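Local coordinates for protein DREP2 (Drosophila melanogaster, PDB 4D2K) that probably acts in apoptotic DNA fragmentation, its CIDE domain binding copies of itself to build higher-order assemblies, at residues K13-D16 against S17-V21. Residues are numbered along the deposited sequence; the frame is centred on the assembly and turned at random.
Sequences KIWD and SWRNV
The carboxylate of Asp16 reaches across the turn and gathers the backbone N-H groups of Trp18 (weakly), Asn20 and Val21. OD1 takes the amide of Asn20 at 2.9 Å from N to OD1, on its syn side though 33° out of the carboxylate plane, and nearly straight (169°). OD2 accepts Val21 N at 2.8 Å, met from above that plane. With CG set between its own backbone N and carbonyl carbon, the short side chain folds over the loop, its two acceptor oxygens suiting a place ringed by N-H groups. Replacing Asp16 with alanine would remove both oxygens and is likely to leave the amides of Asn20 and Val21 without these acceptors, and the loop freer to move.

Backbone bonds complete the closure: Arg19 N donates to Asp16 O at 2.9 Å, and Asp16 N to Val21 O, which also receives a CH contact from Trp15 CA.

Val21 CB and CG2 stand against Asp16 OD2 in van der Waals contact. Apolar packing is lighter: Trp15 CE3 lies 4.1 Å from Arg19 CB, while the extended Arg19 chain carries its guanidinium to a salt bridge with Glu54.

Arg19, with positive phi (62°), closes the type I beta turn from Asp16 in the loop joining antiparallel strands 10-16 and 22-27, the first beta hairpin of the ubiquitin-like CIDE-N fold.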
# COMPACT_ATOMS: atom_id res chain seq x y z
N LYS A 13 -2.88 2.13 6.26
CA LYS A 13 -3.92 1.13 5.96
C LYS A 13 -3.71 0.57 4.55
O LYS A 13 -3.56 1.32 3.58
CB LYS A 13 -5.32 1.73 6.12
CG LYS A 13 -5.71 2.08 7.59
CD LYS A 13 -6.99 2.97 7.64
CE LYS A 13 -7.46 3.31 9.08
NZ LYS A 13 -8.67 4.22 9.12
N ILE A 14 -3.75 -0.75 4.40
CA ILE A 14 -3.47 -1.35 3.12
C ILE A 14 -4.63 -2.28 2.78
O ILE A 14 -4.94 -3.24 3.49
CB ILE A 14 -2.09 -2.08 3.10
CG1 ILE A 14 -1.74 -2.53 1.69
CG2 ILE A 14 -2.06 -3.28 4.03
CD1 ILE A 14 -1.21 -1.42 0.79
N TRP A 15 -5.34 -1.90 1.72
CA TRP A 15 -6.52 -2.62 1.31
C TRP A 15 -6.29 -3.25 -0.08
O TRP A 15 -5.50 -2.72 -0.88
CB TRP A 15 -7.71 -1.66 1.24
CG TRP A 15 -8.09 -1.00 2.53
CD1 TRP A 15 -7.48 -1.15 3.73
CD2 TRP A 15 -9.15 -0.06 2.72
NE1 TRP A 15 -8.11 -0.37 4.67
CE2 TRP A 15 -9.14 0.30 4.08
CE3 TRP A 15 -10.11 0.50 1.88
CZ2 TRP A 15 -10.07 1.21 4.62
CZ3 TRP A 15 -11.03 1.42 2.42
CH2 TRP A 15 -10.99 1.76 3.77
N ASP A 16 -7.05 -4.29 -0.42
CA ASP A 16 -6.84 -4.91 -1.72
C ASP A 16 -7.55 -4.05 -2.75
O ASP A 16 -8.24 -3.09 -2.38
CB ASP A 16 -7.30 -6.37 -1.74
CG ASP A 16 -8.80 -6.54 -1.52
OD1 ASP A 16 -9.62 -5.65 -1.86
OD2 ASP A 16 -9.16 -7.58 -0.97
N SER A 17 -7.34 -4.37 -4.03
CA SER A 17 -7.88 -3.60 -5.15
C SER A 17 -9.39 -3.41 -5.07
O SER A 17 -9.89 -2.38 -5.48
CB SER A 17 -7.50 -4.25 -6.48
OG SER A 17 -8.01 -5.57 -6.60
N TRP A 18 -10.09 -4.38 -4.49
CA TRP A 18 -11.56 -4.32 -4.40
C TRP A 18 -12.05 -3.65 -3.12
O TRP A 18 -13.26 -3.52 -2.92
CB TRP A 18 -12.16 -5.73 -4.42
CG TRP A 18 -12.02 -6.48 -5.69
CD1 TRP A 18 -11.08 -7.42 -5.98
CD2 TRP A 18 -12.86 -6.37 -6.85
NE1 TRP A 18 -11.27 -7.89 -7.26
CE2 TRP A 18 -12.36 -7.26 -7.81
CE3 TRP A 18 -13.98 -5.59 -7.17
CZ2 TRP A 18 -12.93 -7.41 -9.07
CZ3 TRP A 18 -14.55 -5.73 -8.42
CH2 TRP A 18 -14.03 -6.63 -9.35
N ARG A 19 -11.13 -3.22 -2.26
CA ARG A 19 -11.47 -2.61 -0.96
C ARG A 19 -12.24 -3.62 -0.08
O ARG A 19 -13.10 -3.25 0.71
CB ARG A 19 -12.28 -1.31 -1.13
CG ARG A 19 -11.61 -0.25 -2.01
CD ARG A 19 -12.53 0.96 -2.21
NE ARG A 19 -11.83 2.11 -2.77
CZ ARG A 19 -11.62 2.32 -4.07
NH1 ARG A 19 -12.11 1.48 -4.98
NH2 ARG A 19 -10.96 3.41 -4.47
N ASN A 20 -11.87 -4.89 -0.24
CA ASN A 20 -12.45 -6.00 0.50
C ASN A 20 -11.59 -6.42 1.70
O ASN A 20 -11.99 -6.25 2.86
CB ASN A 20 -12.64 -7.18 -0.48
CG ASN A 20 -13.34 -8.37 0.16
OD1 ASN A 20 -12.88 -9.51 0.05
ND2 ASN A 20 -14.45 -8.11 0.84
N VAL A 21 -10.39 -6.91 1.45
CA VAL A 21 -9.49 -7.22 2.54
C VAL A 21 -8.83 -5.90 2.92
O VAL A 21 -8.32 -5.17 2.07
CB VAL A 21 -8.43 -8.28 2.15
CG1 VAL A 21 -7.41 -8.44 3.25
CG2 VAL A 21 -9.09 -9.62 1.77